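Local structure of 11S globulin (Wrightia tinctoria, 5WXU) at residues 232-237 against 243-248; 363-368 against 384-389; 424-427 against 433-436. The protein probably serves as a seed storage protein, a hexameric 11S globulin of the cupin family, and binds the plant hormone auxin (indole-3-acetic acid). One frame throughout, in Å; residues are numbered along the deposited sequence. Where two conformers were deposited one is given.

Interaction 1 of 3, residues 232-237 against 243-248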
loop_
_atom_site.group_PDB
_atom_site.type_symbol
_atom_site.label_atom_id
_atom_site.label_comp_id
_atom_site.label_asym_id
_atom_site.label_seq_id
_atom_site.Cartn_x
_atom_site.Cartn_y
_atom_site.Cartn_z
ATOM N N GLN B 232 -25.376 31.019 -25.234
ATOM C CA GLN B 232 -26.765 30.704 -24.924
ATOM C C GLN B 232 -26.870 29.336 -24.281
ATOM O O GLN B 232 -27.656 29.149 -23.419
ATOM C CB GLN B 232 -27.664 30.712 -26.179
ATOM C CG GLN B 232 -27.961 32.109 -26.719
ATOM C CD GLN B 232 -29.164 32.788 -26.063
ATOM O OE1 GLN B 232 -29.890 32.182 -25.240
ATOM N NE2 GLN B 232 -29.376 34.075 -26.414
ATOM N N PHE B 233 -26.022 28.431 -24.738
ATOM C CA PHE B 233 -26.001 27.021 -24.281
ATOM C C PHE B 233 -25.436 26.992 -22.880
ATOM O O PHE B 233 -26.089 26.530 -21.933
ATOM C CB PHE B 233 -25.177 26.225 -25.287
ATOM C CG PHE B 233 -25.251 24.702 -25.132
ATOM C CD1 PHE B 233 -26.287 24.066 -24.512
ATOM C CD2 PHE B 233 -24.216 23.928 -25.659
ATOM C CE1 PHE B 233 -26.299 22.671 -24.423
ATOM C CE2 PHE B 233 -24.218 22.549 -25.549
ATOM C CZ PHE B 233 -25.282 21.928 -24.959
ATOM N N LEU B 234 -24.284 27.638 -22.713
ATOM C CA LEU B 234 -23.738 27.800 -21.389
ATOM C C LEU B 234 -24.654 28.576 -20.415
ATOM O O LEU B 234 -24.798 28.217 -19.213
ATOM C CB LEU B 234 -22.339 28.389 -21.462
ATOM C CG LEU B 234 -21.652 28.539 -20.103
ATOM C CD1 LEU B 234 -21.464 27.233 -19.345
ATOM C CD2 LEU B 234 -20.278 29.137 -20.393
ATOM N N GLY B 235 -25.319 29.632 -20.927
ATOM C CA GLY B 235 -26.311 30.329 -20.140
ATOM C C GLY B 235 -27.447 29.461 -19.659
ATOM O O GLY B 235 -27.787 29.500 -18.517
ATOM N N ARG B 236 -27.980 28.589 -20.515
ATOM C CA ARG B 236 -29.089 27.737 -20.098
ATOM C C ARG B 236 -28.643 26.731 -19.050
ATOM O O ARG B 236 -29.351 26.453 -18.082
ATOM C CB ARG B 236 -29.772 27.066 -21.304
ATOM C CG ARG B 236 -30.819 28.031 -21.904
ATOM C CD ARG B 236 -31.146 27.841 -23.400
ATOM N NE ARG B 236 -31.261 26.424 -23.794
ATOM C CZ ARG B 236 -30.512 25.784 -24.716
ATOM N NH1 ARG B 236 -29.551 26.398 -25.426
ATOM N NH2 ARG B 236 -30.745 24.497 -24.948
ATOM N N ALA B 237 -27.427 26.225 -19.242
ATOM C CA ALA B 237 -26.887 25.322 -18.256
ATOM C C ALA B 237 -26.680 25.961 -16.855
ATOM O O ALA B 237 -27.089 25.425 -15.803
ATOM C CB ALA B 237 -25.608 24.711 -18.823
ATOM N N GLU B 243 -26.017 37.352 -21.529
ATOM C CA GLU B 243 -25.159 38.504 -21.383
ATOM C C GLU B 243 -24.197 38.430 -20.200
ATOM O O GLU B 243 -23.088 38.887 -20.334
ATOM C CB GLU B 243 -25.990 39.813 -21.366
ATOM C CG GLU B 243 -26.611 40.162 -22.749
ATOM C CD GLU B 243 -25.601 40.540 -23.867
ATOM O OE1 GLU B 243 -24.650 41.344 -23.642
ATOM O OE2 GLU B 243 -25.782 40.056 -25.017
ATOM N N ILE B 244 -24.625 37.859 -19.062
ATOM C CA ILE B 244 -23.702 37.437 -17.997
ATOM C C ILE B 244 -22.616 36.513 -18.581
ATOM O O ILE B 244 -21.422 36.662 -18.280
ATOM C CB ILE B 244 -24.435 36.753 -16.831
ATOM C CG1 ILE B 244 -25.215 37.786 -16.025
ATOM C CG2 ILE B 244 -23.455 36.021 -15.958
ATOM C CD1 ILE B 244 -25.929 37.254 -14.809
ATOM N N ILE B 245 -23.019 35.567 -19.442
ATOM C CA ILE B 245 -22.031 34.636 -19.995
ATOM C C ILE B 245 -21.085 35.378 -20.896
ATOM O O ILE B 245 -19.943 35.035 -21.015
ATOM C CB ILE B 245 -22.669 33.420 -20.773
ATOM C CG1 ILE B 245 -23.619 32.648 -19.862
ATOM C CG2 ILE B 245 -21.573 32.478 -21.314
ATOM C CD1 ILE B 245 -23.019 32.041 -18.628
ATOM N N LYS B 246 -21.551 36.385 -21.589
ATOM C CA LYS B 246 -20.616 37.176 -22.411
ATOM C C LYS B 246 -19.531 37.919 -21.646
ATOM O O LYS B 246 -18.398 38.008 -22.143
ATOM C CB LYS B 246 -21.386 38.131 -23.337
ATOM C CG LYS B 246 -21.910 37.366 -24.556
ATOM C CD LYS B 246 -22.722 38.269 -25.470
ATOM C CE LYS B 246 -23.099 37.521 -26.751
ATOM N NZ LYS B 246 -23.672 38.389 -27.828
ATOM N N LYS B 247 -19.862 38.317 -20.427
ATOM C CA LYS B 247 -18.888 38.828 -19.459
ATOM C C LYS B 247 -17.893 37.719 -19.004
ATOM O O LYS B 247 -16.686 38.023 -18.842
ATOM C CB LYS B 247 -19.583 39.458 -18.268
ATOM C CG LYS B 247 -20.398 40.719 -18.643
ATOM C CD LYS B 247 -21.207 41.306 -17.476
ATOM C CE LYS B 247 -21.990 42.533 -17.991
ATOM N NZ LYS B 247 -23.098 42.932 -17.080
ATOM N N LEU B 248 -18.382 36.463 -18.813
ATOM C CA LEU B 248 -17.432 35.341 -18.559
ATOM C C LEU B 248 -16.442 35.161 -19.685
ATOM O O LEU B 248 -15.233 34.868 -19.471
ATOM C CB LEU B 248 -18.134 34.020 -18.296
ATOM C CG LEU B 248 -18.586 33.760 -16.867
ATOM C CD1 LEU B 248 -19.628 34.708 -16.421
ATOM C CD2 LEU B 248 -19.152 32.330 -16.734
#
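I245 reaches from its helix onto the backbone of G235 and the flank of L234, and these three buried residues make the contact. Its CG1 lies 3.6 Å from the CA of G235, so the isoleucine rests on bare main chain, with no side chain in the way. The CA atoms of G235 and I245 are accordingly only 6.1 Å apart, the nearest CA pair across the two segments. CD1 of I245, at the end of the CG1 arm, lies between G235 CA and L234 CG, 4.0 Å from each.

The other branch does a different job: CG2 of I245 meets CD2 of L234 at 3.7 Å, the two side chains crossing at a slant. With CG1 anti to the carbonyl carbon (chi1 -57°), CG2 falls anti to the backbone N, on the leucine side. No hydrogen bond spans the segments, and the 156 Å² they bury comes mostly from L234, G235 and I245. With an alanine at I245, L234 CD2 and the backbone of G235 would probably lose their apolar partner and a gap would open between the helices.

One shell out, V240 of the intervening turn packs on I245, and F226 and L229 press on L234. The next helix is started by N241, whose OD1 accepts from the N of I244, and D230 does the same for the N of Q232. Helices 231-238 and 242-248 are thus two consecutive short helices joined by a short turn, consistent with the helical extension that follows the N-terminal barrel in 11S globulins. L248 is tied through its O to N224 at the end of strand 221-224, while F233 of the first helix makes a cation-pi contact with R364 of a neighbouring subunit, where L234 also packs on P346.

Interaction 2 of 3, residues 363-368 against 384-389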
loop_
_atom_site.group_PDB
_atom_site.type_symbol
_atom_site.label_atom_id
_atom_site.label_comp_id
_atom_site.label_asym_id
_atom_site.label_seq_id
_atom_site.Cartn_x
_atom_site.Cartn_y
_atom_site.Cartn_z
ATOM N N GLY B 363 27.522 32.007 -7.929
ATOM C CA GLY B 363 28.555 30.996 -7.703
ATOM C C GLY B 363 29.045 30.347 -8.966
ATOM O O GLY B 363 28.688 30.751 -10.050
ATOM N N ARG B 364 29.887 29.325 -8.818
ATOM C CA ARG B 364 30.382 28.533 -9.889
ATOM C C ARG B 364 29.688 27.159 -9.830
ATOM O O ARG B 364 29.600 26.573 -8.791
ATOM C CB ARG B 364 31.879 28.263 -9.699
ATOM C CG ARG B 364 32.558 27.500 -10.800
ATOM C CD ARG B 364 34.059 27.320 -10.537
ATOM N NE ARG B 364 34.716 26.476 -11.516
ATOM C CZ ARG B 364 35.986 26.089 -11.477
ATOM N NH1 ARG B 364 36.790 26.449 -10.476
ATOM N NH2 ARG B 364 36.442 25.319 -12.425
ATOM N N LEU B 365 29.231 26.711 -10.975
ATOM C CA LEU B 365 28.667 25.392 -11.216
ATOM C C LEU B 365 29.528 24.648 -12.258
ATOM O O LEU B 365 29.809 25.128 -13.332
ATOM C CB LEU B 365 27.199 25.534 -11.684
ATOM C CG LEU B 365 26.548 24.229 -12.181
ATOM C CD1 LEU B 365 26.234 23.317 -11.010
ATOM C CD2 LEU B 365 25.293 24.600 -12.957
ATOM N N GLN B 366 29.930 23.446 -11.929
ATOM C CA GLN B 366 30.455 22.518 -12.912
ATOM C C GLN B 366 29.588 21.271 -13.010
ATOM O O GLN B 366 29.135 20.732 -11.986
ATOM C CB GLN B 366 31.880 22.157 -12.622
ATOM C CG GLN B 366 32.451 21.225 -13.655
ATOM C CD GLN B 366 33.936 21.166 -13.668
ATOM O OE1 GLN B 366 34.581 21.071 -12.614
ATOM N NE2 GLN B 366 34.507 21.172 -14.891
ATOM N N VAL B 367 29.317 20.889 -14.246
ATOM C CA VAL B 367 28.525 19.699 -14.530
ATOM C C VAL B 367 29.303 18.785 -15.461
ATOM O O VAL B 367 29.878 19.263 -16.475
ATOM C CB VAL B 367 27.241 20.041 -15.218
ATOM C CG1 VAL B 367 26.359 18.795 -15.369
ATOM C CG2 VAL B 367 26.504 21.109 -14.458
ATOM N N GLY B 368 29.324 17.508 -15.109
ATOM C CA GLY B 368 29.903 16.400 -15.899
ATOM C C GLY B 368 28.819 15.385 -16.378
ATOM O O GLY B 368 27.901 15.026 -15.614
ATOM N N GLN B 384 18.568 33.147 -12.787
ATOM C CA GLN B 384 18.803 32.095 -13.703
ATOM C C GLN B 384 18.204 30.759 -13.188
ATOM O O GLN B 384 18.229 30.501 -11.991
ATOM C CB GLN B 384 20.278 31.909 -14.033
ATOM C CG GLN B 384 20.925 33.155 -14.688
ATOM C CD GLN B 384 22.390 32.940 -14.999
ATOM O OE1 GLN B 384 23.094 32.368 -14.204
ATOM N NE2 GLN B 384 22.824 33.305 -16.213
ATOM N N LEU B 385 17.758 29.959 -14.158
ATOM C CA LEU B 385 17.384 28.567 -13.997
ATOM C C LEU B 385 18.469 27.648 -14.536
ATOM O O LEU B 385 19.044 27.922 -15.596
ATOM C CB LEU B 385 16.103 28.328 -14.796
ATOM C CG LEU B 385 15.218 27.109 -14.480
ATOM C CD1 LEU B 385 14.422 27.374 -13.198
ATOM C CD2 LEU B 385 14.286 26.746 -15.643
ATOM N N PHE B 386 18.707 26.504 -13.893
ATOM C CA PHE B 386 19.634 25.472 -14.451
ATOM C C PHE B 386 19.147 24.064 -14.187
ATOM O O PHE B 386 18.547 23.792 -13.085
ATOM C CB PHE B 386 21.139 25.625 -14.066
ATOM C CG PHE B 386 21.463 25.624 -12.613
ATOM C CD1 PHE B 386 21.818 24.443 -11.979
ATOM C CD2 PHE B 386 21.504 26.789 -11.868
ATOM C CE1 PHE B 386 22.162 24.401 -10.652
ATOM C CE2 PHE B 386 21.815 26.755 -10.527
ATOM C CZ PHE B 386 22.200 25.552 -9.918
ATOM N N ILE B 387 19.299 23.236 -15.218
ATOM C CA ILE B 387 18.807 21.853 -15.213
ATOM C C ILE B 387 20.011 20.928 -15.139
ATOM O O ILE B 387 20.930 21.079 -15.898
ATOM C CB ILE B 387 17.950 21.540 -16.468
ATOM C CG1 ILE B 387 16.556 22.148 -16.396
ATOM C CG2 ILE B 387 17.675 20.050 -16.574
ATOM C CD1 ILE B 387 16.462 23.521 -15.992
ATOM N N ILE B 388 20.029 20.014 -14.173
ATOM C CA ILE B 388 20.994 18.959 -14.070
ATOM C C ILE B 388 20.251 17.619 -14.246
ATOM O O ILE B 388 19.527 17.219 -13.314
ATOM C CB ILE B 388 21.778 18.961 -12.785
ATOM C CG1 ILE B 388 22.532 20.277 -12.646
ATOM C CG2 ILE B 388 22.822 17.879 -12.838
ATOM C CD1 ILE B 388 22.891 20.624 -11.278
ATOM N N PRO B 389 20.390 16.984 -15.391
ATOM C CA PRO B 389 19.715 15.642 -15.552
ATOM C C PRO B 389 20.230 14.594 -14.590
ATOM O O PRO B 389 21.373 14.647 -14.113
ATOM C CB PRO B 389 20.057 15.218 -16.998
ATOM C CG PRO B 389 20.421 16.549 -17.700
ATOM C CD PRO B 389 21.137 17.327 -16.620
#
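L365 pushes its CD2 methyl against one face of the F386 ring, the two side chains coming from opposite directions. The methyl sits 3.6 Å from CD1 of F386 and 4.0 Å from the ring centroid, 26° off the ring normal, which makes a CH-pi contact displaced toward the rim that carries CD1. The phenyl is placed for this by its first torsion, which holds CG between the backbone N and the carbonyl carbon (chi1 58°).

The other methyl of the leucine turns to a second neighbour: CD1 of L365 approaches CD1 of I388 at 4.3 Å. That isoleucine tip also lies at the edge of the F386 ring, in its plane, so ring face and tip together shape a shallow hollow that the forked end of L365 fits, lying over part of one face. Strands 361-368 and 385-388 belong to the two facing sheets of the C-terminal cupin beta-barrel; their segment axes come no closer than 9.5 Å, at 28° to each other, and no hydrogen bond joins them. Side chains alone therefore fill the interval, with every second residue of each strand turned inward.

The CA atoms of V367 and I388 are 7.6 Å apart, against 9.6 Å for those of L365 and F386, and this narrower gap is bridged by the shorter valine, its CG2 facing CG1 of I388 at 4.4 Å. Y394 of strand 393-399 packs against I388 as well, and V358 of strand 354-359 against F386.

Interaction 3 of 3, residues 424-427 against 433-436; sequences SVIR and VWIN
W434 meets I426 in two ways at once, by the pyrrole edge of its indole and by one face of its six-membered ring. At the edge, NE1 of W434 donates to the backbone O of I426 at 2.8 Å, with an N-H...O angle of 171°, so the bond is nearly straight. The acceptor lies in the plane of the indole, whereas the indole nitrogen is tilted 16° from the carbonyl plane of I426. The carbonyl of V425 also borders the indole edge, its O lying 4.0 Å from CZ2 of W434.

Over the face, the two side chains cross at about a right angle. CD1 of I426 comes 3.6 Å from CZ2 of W434, but it stands 4.1 Å from the centroid of the six-membered ring and 29° off its normal, an off-centre CH-pi contact near the rim. Lower on the same isoleucine, CG2 of I426 approaches NE1 of W434 at 3.7 Å. With the CG of W434 anti to its carbonyl carbon, the indole is sent across to I426. A hydrogen bond at one edge and a methyl over one face together limit rotation of the ring.

S424 positions the accepting turn as its N-cap: OG of S424 takes the N-H of R427, the N lying at 2.9 Å. R427, which binds indole-3-acetate in a structure of this protein, points its CB away from W434. The short, weakly bonded helix 425-428 and helix 431-438 lie in the C-terminal cupin part of the chain; L448 and K449 of helix 442-450 pack on I426, F438 of the tryptophan's own helix brings its ring nearly parallel to that of W434, and P95 of a neighbouring subunit packs on W434.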
loop_
_atom_site.group_PDB
_atom_site.type_symbol
_atom_site.label_atom_id
_atom_site.label_comp_id
_atom_site.label_asym_id
_atom_site.label_seq_id
_atom_site.Cartn_x
_atom_site.Cartn_y
_atom_site.Cartn_z
ATOM N N SER B 424 29.819 9.786 1.663
ATOM C CA SER B 424 30.353 9.564 0.325
ATOM C C SER B 424 30.379 8.082 -0.108
ATOM O O SER B 424 30.565 7.146 0.666
ATOM C CB SER B 424 31.765 10.167 0.184
ATOM O OG SER B 424 32.760 9.276 0.689
ATOM N N VAL B 425 30.178 7.905 -1.394
ATOM C CA VAL B 425 30.408 6.615 -2.052
ATOM C C VAL B 425 31.904 6.219 -1.956
ATOM O O VAL B 425 32.213 5.064 -1.869
ATOM C CB VAL B 425 29.848 6.698 -3.475
ATOM C CG1 VAL B 425 30.595 7.686 -4.298
ATOM C CG2 VAL B 425 29.952 5.350 -4.134
ATOM N N ILE B 426 32.802 7.188 -1.913
ATOM C CA ILE B 426 34.260 6.872 -1.729
ATOM C C ILE B 426 34.478 6.117 -0.397
ATOM O O ILE B 426 35.115 5.006 -0.353
ATOM C CB ILE B 426 35.075 8.172 -1.820
ATOM C CG1 ILE B 426 34.830 8.910 -3.143
ATOM C CG2 ILE B 426 36.503 7.925 -1.442
ATOM C CD1 ILE B 426 35.029 8.113 -4.389
ATOM N N ARG B 427 33.856 6.575 0.674
ATOM C CA ARG B 427 33.953 5.943 1.990
ATOM C C ARG B 427 33.421 4.516 1.992
ATOM O O ARG B 427 33.945 3.663 2.670
ATOM C CB ARG B 427 33.200 6.709 3.077
ATOM C CG ARG B 427 33.761 8.078 3.465
ATOM C CD ARG B 427 33.171 8.513 4.786
ATOM N NE ARG B 427 33.912 9.676 5.284
ATOM C CZ ARG B 427 34.231 9.905 6.548
ATOM N NH1 ARG B 427 33.914 9.070 7.522
ATOM N NH2 ARG B 427 34.944 10.999 6.839
ATOM N N VAL B 433 40.128 -0.989 -3.268
ATOM C CA VAL B 433 39.548 -0.770 -4.609
ATOM C C VAL B 433 40.069 0.534 -5.194
ATOM O O VAL B 433 40.496 0.542 -6.361
ATOM C CB VAL B 433 37.985 -0.784 -4.597
ATOM C CG1 VAL B 433 37.365 -0.311 -5.898
ATOM C CG2 VAL B 433 37.466 -2.168 -4.296
ATOM N N TRP B 434 40.079 1.602 -4.406
ATOM C CA TRP B 434 40.539 2.915 -4.908
ATOM C C TRP B 434 42.069 2.884 -5.103
ATOM O O TRP B 434 42.561 3.475 -6.033
ATOM C CB TRP B 434 40.156 3.989 -3.956
ATOM C CG TRP B 434 38.644 4.103 -3.691
ATOM C CD1 TRP B 434 38.062 4.241 -2.462
ATOM C CD2 TRP B 434 37.587 4.212 -4.648
ATOM N NE1 TRP B 434 36.703 4.422 -2.580
ATOM C CE2 TRP B 434 36.368 4.350 -3.913
ATOM C CE3 TRP B 434 37.532 4.131 -6.037
ATOM C CZ2 TRP B 434 35.126 4.478 -4.536
ATOM C CZ3 TRP B 434 36.264 4.210 -6.688
ATOM C CH2 TRP B 434 35.076 4.412 -5.924
ATOM N N ILE B 435 42.755 2.199 -4.214
ATOM C CA ILE B 435 44.240 2.043 -4.382
ATOM C C ILE B 435 44.532 1.513 -5.777
ATOM O O ILE B 435 45.330 2.110 -6.519
ATOM C CB ILE B 435 44.840 1.144 -3.300
ATOM C CG1 ILE B 435 44.952 1.926 -1.978
ATOM C CG2 ILE B 435 46.186 0.493 -3.776
ATOM C CD1 ILE B 435 45.033 1.045 -0.755
ATOM N N ASN B 436 43.837 0.438 -6.172
ATOM C CA ASN B 436 44.029 -0.168 -7.460
ATOM C C ASN B 436 43.460 0.569 -8.651
ATOM O O ASN B 436 44.095 0.647 -9.732
ATOM C CB ASN B 436 43.556 -1.609 -7.434
ATOM C CG ASN B 436 44.497 -2.496 -6.678
ATOM O OD1 ASN B 436 45.495 -3.007 -7.262
ATOM N ND2 ASN B 436 44.222 -2.718 -5.383
#

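In the fold
All three contacts are buried, but their places differ. Interaction 2 lies about 17 Å from the centre of the chain and fills a barrel interior between strands, whereas interactions 1 and 3 join successive short helices about 35 and 36 Å out, on opposite sides of that centre, their own centres 70 Å apart. Interactions 1 and 2 are purely apolar across their segments; interaction 3 adds a side-chain to backbone hydrogen bond. No two share a helix or strand, though 2 and 3 both belong to the C-terminal cupin part of the chain. Subunit packing relates the first two: F233 of interaction 1 meets R364 of the 363-368 strand in a neighbouring copy.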